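Local coordinates for protein desulfoferrodoxin (Rbo) (PDB 1Y07) that probably reduces superoxide to hydrogen peroxide at a non-haem iron centre, as a class III superoxide reductase of the desulfoferrodoxin family, at residues G58-V63 with T103-A108; T85-Q90 with A108-L113. All coordinates share one frame; numbering follows the deposited sequence.

Contact 1 of 2, residues G58-V63 with T103-A108; sequences GHEVKV and TFALTA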
ATOM      1  N   GLY B  58      -9.313 -13.697  14.086  1.00 17.91           N
ATOM      2  CA  GLY B  58      -9.028 -14.570  12.962  1.00 16.56           C
ATOM      3  C   GLY B  58      -8.197 -13.874  11.979  1.00 18.75           C
ATOM      4  O   GLY B  58      -7.192 -13.356  12.326  1.00 15.43           O
ATOM      5  N   HIS B  59      -8.713 -13.787  10.773  1.00 16.84           N
ATOM      6  CA  HIS B  59      -7.920 -13.288   9.667  1.00 18.82           C
ATOM      7  C   HIS B  59      -8.437 -11.886   9.375  1.00 17.37           C
ATOM      8  O   HIS B  59      -8.107 -11.363   8.319  1.00 20.97           O
ATOM      9  CB  HIS B  59      -7.989 -14.288   8.469  1.00 18.15           C
ATOM     10  CG  HIS B  59      -7.361 -15.643   8.768  1.00 20.85           C
ATOM     11  ND1 HIS B  59      -7.686 -16.798   8.080  1.00 24.68           N
ATOM     12  CD2 HIS B  59      -6.499 -16.034   9.748  1.00 21.38           C
ATOM     13  CE1 HIS B  59      -7.023 -17.827   8.596  1.00 23.49           C
ATOM     14  NE2 HIS B  59      -6.284 -17.389   9.604  1.00 22.10           N
ATOM     15  N   GLU B  60      -9.220 -11.254  10.253  1.00 17.70           N
ATOM     16  CA  GLU B  60      -9.633  -9.865  10.125  1.00 18.26           C
ATOM     17  C   GLU B  60      -9.053  -9.002  11.251  1.00 17.74           C
ATOM     18  O   GLU B  60      -8.925  -9.417  12.421  1.00 19.26           O
ATOM     19  CB  GLU B  60     -11.169  -9.739  10.069  1.00 19.48           C
ATOM     20  CG  GLU B  60     -11.673 -10.246   8.716  1.00 23.82           C
ATOM     21  CD  GLU B  60     -13.109  -9.844   8.322  1.00 27.87           C
ATOM     22  OE1 GLU B  60     -14.004  -9.883   9.216  1.00 31.18           O
ATOM     23  OE2 GLU B  60     -13.362  -9.566   7.086  1.00 28.08           O
ATOM     24  N   VAL B  61      -8.751  -7.763  10.884  1.00 17.61           N
ATOM     25  CA  VAL B  61      -8.109  -6.799  11.777  1.00 16.98           C
ATOM     26  C   VAL B  61      -8.922  -5.545  11.675  1.00 16.25           C
ATOM     27  O   VAL B  61      -8.983  -4.927  10.601  1.00 15.56           O
ATOM     28  CB  VAL B  61      -6.673  -6.488  11.302  1.00 17.14           C
ATOM     29  CG1 VAL B  61      -6.054  -5.359  12.153  1.00 18.96           C
ATOM     30  CG2 VAL B  61      -5.785  -7.733  11.298  1.00 17.42           C
ATOM     31  N   LYS B  62      -9.572  -5.153  12.758  1.00 15.48           N
ATOM     32  CA  LYS B  62     -10.350  -3.931  12.804  1.00 15.23           C
ATOM     33  C   LYS B  62      -9.468  -2.886  13.422  1.00 15.48           C
ATOM     34  O   LYS B  62      -8.815  -3.146  14.445  1.00 16.75           O
ATOM     35  CB  LYS B  62     -11.594  -4.127  13.648  1.00 15.74           C
ATOM     36  CG  LYS B  62     -12.598  -2.969  13.670  1.00 17.25           C
ATOM     37  CD  LYS B  62     -13.644  -3.203  14.762  1.00 22.27           C
ATOM     38  CE  LYS B  62     -15.050  -3.415  14.199  1.00 24.27           C
ATOM     39  NZ  LYS B  62     -16.087  -3.021  15.222  1.00 27.06           N
ATOM     40  N   VAL B  63      -9.414  -1.725  12.804  1.00 15.77           N
ATOM     41  CA  VAL B  63      -8.656  -0.614  13.350  1.00 15.99           C
ATOM     42  C   VAL B  63      -9.586   0.530  13.727  1.00 16.11           C
ATOM     43  O   VAL B  63     -10.326   1.006  12.912  1.00 16.38           O
ATOM     44  CB  VAL B  63      -7.615  -0.085  12.384  1.00 16.27           C
ATOM     45  CG1 VAL B  63      -6.901   1.091  13.032  1.00 16.12           C
ATOM     46  CG2 VAL B  63      -6.633  -1.232  11.979  1.00 16.63           C
ATOM     47  N   THR B 103     -11.799  -2.179   8.610  1.00 14.17           N
ATOM     48  CA  THR B 103     -11.330  -3.506   8.810  1.00 14.77           C
ATOM     49  C   THR B 103     -10.532  -3.952   7.573  1.00 13.33           C
ATOM     50  O   THR B 103     -10.857  -3.600   6.433  1.00 14.43           O
ATOM     51  CB  THR B 103     -12.495  -4.418   8.967  1.00 14.98           C
ATOM     52  OG1 THR B 103     -13.244  -3.968  10.117  1.00 15.79           O
ATOM     53  CG2 THR B 103     -12.050  -5.900   9.274  1.00 15.94           C
ATOM     54  N   PHE B 104      -9.494  -4.715   7.828  1.00 12.49           N
ATOM     55  CA  PHE B 104      -8.661  -5.307   6.816  1.00 13.59           C
ATOM     56  C   PHE B 104      -8.767  -6.811   6.973  1.00 13.11           C
ATOM     57  O   PHE B 104      -8.963  -7.286   8.086  1.00 15.50           O
ATOM     58  CB  PHE B 104      -7.233  -4.912   7.084  1.00 13.58           C
ATOM     59  CG  PHE B 104      -7.003  -3.422   7.004  1.00 14.62           C
ATOM     60  CD1 PHE B 104      -7.091  -2.637   8.141  1.00 15.85           C
ATOM     61  CD2 PHE B 104      -6.675  -2.828   5.818  1.00 12.94           C
ATOM     62  CE1 PHE B 104      -6.881  -1.246   8.098  1.00 14.23           C
ATOM     63  CE2 PHE B 104      -6.435  -1.430   5.778  1.00 13.91           C
ATOM     64  CZ  PHE B 104      -6.566  -0.664   6.912  1.00 14.19           C
ATOM     65  N   ALA B 105      -8.570  -7.552   5.891  1.00 11.52           N
ATOM     66  CA  ALA B 105      -8.457  -9.003   5.919  1.00 11.13           C
ATOM     67  C   ALA B 105      -7.064  -9.503   5.592  1.00 12.95           C
ATOM     68  O   ALA B 105      -6.373  -8.892   4.714  1.00 12.11           O
ATOM     69  CB  ALA B 105      -9.464  -9.573   4.925  1.00 11.93           C
ATOM     70  N   LEU B 106      -6.628 -10.571   6.273  1.00 11.56           N
ATOM     71  CA  LEU B 106      -5.320 -11.179   6.138  1.00 11.37           C
ATOM     72  C   LEU B 106      -5.474 -12.599   5.644  1.00 12.06           C
ATOM     73  O   LEU B 106      -6.480 -13.257   5.921  1.00 11.11           O
ATOM     74  CB  LEU B 106      -4.559 -11.103   7.508  1.00 12.52           C
ATOM     75  CG  LEU B 106      -3.802  -9.780   7.811  1.00 12.94           C
ATOM     76  CD1 LEU B 106      -4.728  -8.537   7.829  1.00 16.06           C
ATOM     77  CD2 LEU B 106      -2.982  -9.884   9.122  1.00 14.39           C
ATOM     78  N   THR B 107      -4.486 -13.089   4.925  1.00 10.90           N
ATOM     79  CA  THR B 107      -4.375 -14.483   4.614  1.00 11.65           C
ATOM     80  C   THR B 107      -3.898 -15.236   5.886  1.00 11.32           C
ATOM     81  O   THR B 107      -3.372 -14.659   6.843  1.00 11.99           O
ATOM     82  CB  THR B 107      -3.470 -14.753   3.463  1.00 11.79           C
ATOM     83  OG1 THR B 107      -2.215 -14.071   3.648  1.00 13.93           O
ATOM     84  CG2 THR B 107      -4.051 -14.126   2.176  1.00 10.85           C
ATOM     85  N   ALA B 108      -4.129 -16.534   5.888  1.00 12.64           N
ATOM     86  CA  ALA B 108      -3.822 -17.346   7.071  1.00 13.70           C
ATOM     87  C   ALA B 108      -2.356 -17.323   7.483  1.00 13.95           C
ATOM     88  O   ALA B 108      -2.047 -17.511   8.657  1.00 13.92           O
ATOM     89  CB  ALA B 108      -4.286 -18.782   6.855  1.00 13.05           C
TER
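The imidazole of H59 is laid with one face over the backbone of A108: CA of A108 sits 3.7 Å from the ring centroid, 21° off the ring normal, a CH-pi contact displaced toward the rim. The methyl adds to it, with CB of A108 3.4 Å from CE1 of H59, and the carbonyl oxygen of T107 lies over a face of the ring as well. The other flat group, the ring of F104, offers its edge: CG2 of V63 comes to 3.9 Å from CE1, and O of V61 also lies near the ring plane. F104 then reaches on to V81 and L83 of strand 78-85.

Between the two rings the backbones zip together. V61 and F104 form a hydrogen-bonded pair, N of V61 giving to O of F104 and N of F104 to O of V61, each at 2.8 Å. Beyond the strand ends, N of L106 still donates to O of H59 at 2.6 Å. On the buried face, CG2 of V61 meets CD1 of L106 at 3.7 Å; with CG1 anti to the backbone N (chi1 174°), it is CG2, beside that N, that is turned to the leucine. E60, K62, T103 and A105 occupy the opposite face, where E60, T103 and A105 pack on the second subunit. This is an antiparallel ladder in the three-stranded sheet of the immunoglobulin-like beta-sandwich of superoxide reductases.

Contact 2 of 2, residues T85-Q90 with A108-L113; sequences TRKGIQ and ADDQVL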
ATOM      1  N   THR B  85       1.729  -5.527   7.836  1.00 13.81           N
ATOM      2  CA  THR B  85       1.683  -6.904   8.287  1.00 14.44           C
ATOM      3  C   THR B  85       3.013  -7.553   7.949  1.00 14.64           C
ATOM      4  O   THR B  85       3.879  -6.958   7.283  1.00 15.00           O
ATOM      5  CB  THR B  85       0.528  -7.695   7.646  1.00 14.68           C
ATOM      6  OG1 THR B  85       0.761  -7.880   6.247  1.00 15.05           O
ATOM      7  CG2 THR B  85      -0.810  -6.919   7.705  1.00 15.86           C
ATOM      8  N   ARG B  86       3.175  -8.791   8.412  1.00 14.87           N
ATOM      9  CA  ARG B  86       4.393  -9.547   8.148  1.00 15.70           C
ATOM     10  C   ARG B  86       4.641  -9.720   6.664  1.00 14.63           C
ATOM     11  O   ARG B  86       5.795  -9.619   6.204  1.00 14.97           O
ATOM     12  CB  ARG B  86       4.371 -10.902   8.885  1.00 17.29           C
ATOM     13  CG  ARG B  86       4.694 -10.748  10.414  1.00 22.59           C
ATOM     14  CD  ARG B  86       5.288 -12.000  11.107  1.00 27.88           C
ATOM     15  NE  ARG B  86       6.712 -11.811  11.425  1.00 34.00           N
ATOM     16  CZ  ARG B  86       7.488 -12.700  12.072  1.00 38.38           C
ATOM     17  NH1 ARG B  86       6.993 -13.873  12.508  1.00 40.10           N
ATOM     18  NH2 ARG B  86       8.780 -12.411  12.306  1.00 40.66           N
ATOM     19  N   LYS B  87       3.565  -9.975   5.920  1.00 14.35           N
ATOM     20  CA  LYS B  87       3.650 -10.305   4.474  1.00 13.76           C
ATOM     21  C   LYS B  87       3.494  -9.127   3.540  1.00 14.54           C
ATOM     22  O   LYS B  87       3.842  -9.239   2.386  1.00 13.72           O
ATOM     23  CB  LYS B  87       2.654 -11.416   4.091  1.00 13.86           C
ATOM     24  CG  LYS B  87       2.837 -12.650   4.921  1.00 14.32           C
ATOM     25  CD  LYS B  87       4.247 -13.303   4.780  1.00 16.80           C
ATOM     26  CE  LYS B  87       4.355 -14.707   5.363  1.00 19.30           C
ATOM     27  NZ  LYS B  87       3.861 -15.698   4.337  1.00 22.07           N
ATOM     28  N   GLY B  88       2.988  -8.014   4.040  1.00 14.81           N
ATOM     29  CA  GLY B  88       2.714  -6.869   3.215  1.00 15.45           C
ATOM     30  C   GLY B  88       2.177  -5.629   3.891  1.00 14.62           C
ATOM     31  O   GLY B  88       2.381  -5.391   5.083  1.00 14.57           O
ATOM     32  N   ILE B  89       1.525  -4.791   3.091  1.00 14.05           N
ATOM     33  CA  ILE B  89       0.944  -3.524   3.556  1.00 13.19           C
ATOM     34  C   ILE B  89      -0.445  -3.412   2.931  1.00 12.14           C
ATOM     35  O   ILE B  89      -0.695  -3.977   1.848  1.00 11.85           O
ATOM     36  CB  ILE B  89       1.799  -2.243   3.226  1.00 13.95           C
ATOM     37  CG1 ILE B  89       1.965  -2.018   1.730  1.00 16.39           C
ATOM     38  CG2 ILE B  89       3.108  -2.255   4.007  1.00 15.22           C
ATOM     39  CD1 ILE B  89       2.589  -0.733   1.395  1.00 17.50           C
ATOM     40  N   GLN B  90      -1.314  -2.674   3.605  1.00 11.23           N
ATOM     41  CA  GLN B  90      -2.623  -2.305   3.090  1.00 11.21           C
ATOM     42  C   GLN B  90      -2.936  -0.869   3.449  1.00 11.70           C
ATOM     43  O   GLN B  90      -2.445  -0.347   4.435  1.00 11.09           O
ATOM     44  CB  GLN B  90      -3.721  -3.143   3.716  1.00 11.24           C
ATOM     45  CG  GLN B  90      -3.447  -4.601   3.566  1.00 11.66           C
ATOM     46  CD  GLN B  90      -4.742  -5.475   3.772  1.00 11.73           C
ATOM     47  OE1 GLN B  90      -5.772  -5.114   3.312  1.00 11.95           O
ATOM     48  NE2 GLN B  90      -4.601  -6.602   4.475  1.00 13.56           N
ATOM     49  N   ALA B 108      -4.129 -16.534   5.888  1.00 12.64           N
ATOM     50  CA  ALA B 108      -3.822 -17.346   7.071  1.00 13.70           C
ATOM     51  C   ALA B 108      -2.356 -17.323   7.483  1.00 13.95           C
ATOM     52  O   ALA B 108      -2.047 -17.511   8.657  1.00 13.92           O
ATOM     53  CB  ALA B 108      -4.286 -18.782   6.855  1.00 13.05           C
ATOM     54  N   ASP B 109      -1.482 -16.998   6.534  1.00 14.07           N
ATOM     55  CA  ASP B 109      -0.051 -17.023   6.763  1.00 14.10           C
ATOM     56  C   ASP B 109       0.460 -15.669   7.211  1.00 14.12           C
ATOM     57  O   ASP B 109       1.656 -15.534   7.512  1.00 15.55           O
ATOM     58  CB  ASP B 109       0.675 -17.432   5.505  1.00 15.15           C
ATOM     59  CG  ASP B 109       0.384 -16.467   4.339  1.00 16.07           C
ATOM     60  OD1 ASP B 109      -0.753 -16.434   3.867  1.00 15.93           O
ATOM     61  OD2 ASP B 109       1.219 -15.728   3.862  1.00 17.40           O
ATOM     62  N   ASP B 110      -0.423 -14.681   7.301  1.00 12.21           N
ATOM     63  CA  ASP B 110      -0.049 -13.294   7.566  1.00 14.26           C
ATOM     64  C   ASP B 110      -0.400 -12.972   8.996  1.00 14.35           C
ATOM     65  O   ASP B 110      -1.247 -13.674   9.628  1.00 15.51           O
ATOM     66  CB  ASP B 110      -0.762 -12.357   6.602  1.00 13.86           C
ATOM     67  CG  ASP B 110      -0.019 -11.039   6.405  1.00 12.93           C
ATOM     68  OD1 ASP B 110       1.014 -10.854   7.112  1.00 13.58           O
ATOM     69  OD2 ASP B 110      -0.417 -10.151   5.624  1.00 13.82           O
ATOM     70  N   GLN B 111       0.331 -12.008   9.562  1.00 15.45           N
ATOM     71  CA  GLN B 111       0.060 -11.508  10.904  1.00 14.87           C
ATOM     72  C   GLN B 111       0.270 -10.013  10.951  1.00 15.72           C
ATOM     73  O   GLN B 111       1.139  -9.499  10.248  1.00 15.57           O
ATOM     74  CB  GLN B 111       0.981 -12.185  11.961  1.00 15.75           C
ATOM     75  CG  GLN B 111       0.858 -13.696  11.967  1.00 17.62           C
ATOM     76  CD  GLN B 111       1.791 -14.399  12.892  1.00 19.64           C
ATOM     77  OE1 GLN B 111       1.342 -15.004  13.873  1.00 23.24           O
ATOM     78  NE2 GLN B 111       3.090 -14.403  12.567  1.00 21.90           N
ATOM     79  N   VAL B 112      -0.526  -9.307  11.739  1.00 15.54           N
ATOM     80  CA  VAL B 112      -0.404  -7.849  11.804  1.00 17.21           C
ATOM     81  C   VAL B 112       0.856  -7.412  12.524  1.00 17.10           C
ATOM     82  O   VAL B 112       1.270  -8.081  13.483  1.00 19.38           O
ATOM     83  CB  VAL B 112      -1.639  -7.244  12.491  1.00 17.83           C
ATOM     84  CG1 VAL B 112      -1.674  -7.570  13.928  1.00 18.56           C
ATOM     85  CG2 VAL B 112      -1.661  -5.741  12.327  1.00 20.96           C
ATOM     86  N   LEU B 113       1.443  -6.277  12.125  1.00 16.47           N
ATOM     87  CA  LEU B 113       2.576  -5.654  12.841  1.00 17.23           C
ATOM     88  C   LEU B 113       2.243  -4.294  13.434  1.00 17.18           C
ATOM     89  O   LEU B 113       2.563  -4.022  14.588  1.00 18.34           O
ATOM     90  CB  LEU B 113       3.800  -5.506  11.945  1.00 16.34           C
ATOM     91  CG  LEU B 113       4.476  -6.813  11.532  1.00 18.08           C
ATOM     92  CD1 LEU B 113       5.584  -6.534  10.531  1.00 18.42           C
ATOM     93  CD2 LEU B 113       5.046  -7.586  12.743  1.00 18.10           C
TER
HETATM   94  O   HOH W   1      -1.818  -7.468   4.543  1.00 18.95           O
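Both oxygens of the D110 carboxylate are gripped by the turn at residues 85-88. OG1 of T85 donates at 2.6 Å to the syn lone pair of D110 OD2, while N of K87 donates to OD1 of D110 at 2.9 Å from above the carboxylate plane, 42° out of it. This is a beta-hairpin turn, joining strands 78-85 and 88-93 of the four-stranded antiparallel sheet, held by a carboxylate from the loop that leads into strand 112-119. A water donates to OD2 of D110 and accepts from NE2 of Q90, and N of Q111 adds a weak bond to OD1. With D110 buried, these donors would be expected to stabilise its negative charge. The carboxylate reaches the turn because CG of D110 stands anti to its own backbone N (chi1 -155°). T85 meets it at about a right angle, and OG1 of T85 also takes a weak bond from N of G88, so one hydroxyl ties the hairpin turn to the aspartate.

Next to this, N of R86 donates to O of Q111 at 2.8 Å, and T85 pairs with V112 as a non-hydrogen-bonded antiparallel pair. The side chains of R86 and Q111 run alongside each other, pointing the same way, with NE2 of Q111 at the edge of the guanidinium. L113 crosses R86 at about a right angle; its CD1 lies 3.7 Å from O of T85, an oxygen that accepts a hydrogen bond from NH1 of R3. The aliphatic part of K87 runs antiparallel to the D110 side chain, CG of K87 3.4 Å from OD1 of D110. The lysine chain, kinked twice, ends in a salt bridge, NZ of K87 to OD2 of D109 at 2.7 Å on the anti lone pair, while OD1 of D109 accepts from OG1 of T107.

Overall arrangement
Contact 1 joins two strands of the three-stranded sheet through a regular ladder with apolar side chains on its inner face; contact 2 lies in the other sheet, at a hairpin turn and the loop facing it, and relies mainly on carboxylates and a salt bridge. Both are partly buried, though contact 2 has more exposed residues. The 103-108 segment runs directly into 108-113, with A108 common to both, so the chain passes from one sheet to the other here. Q90 and L106 bridge the gap: NE2 of Q90 probably bonds to O of A105, and L106 packs on Q111 and V112. Both contacts also touch the second subunit, where 88-90 extends its sheet across the interface.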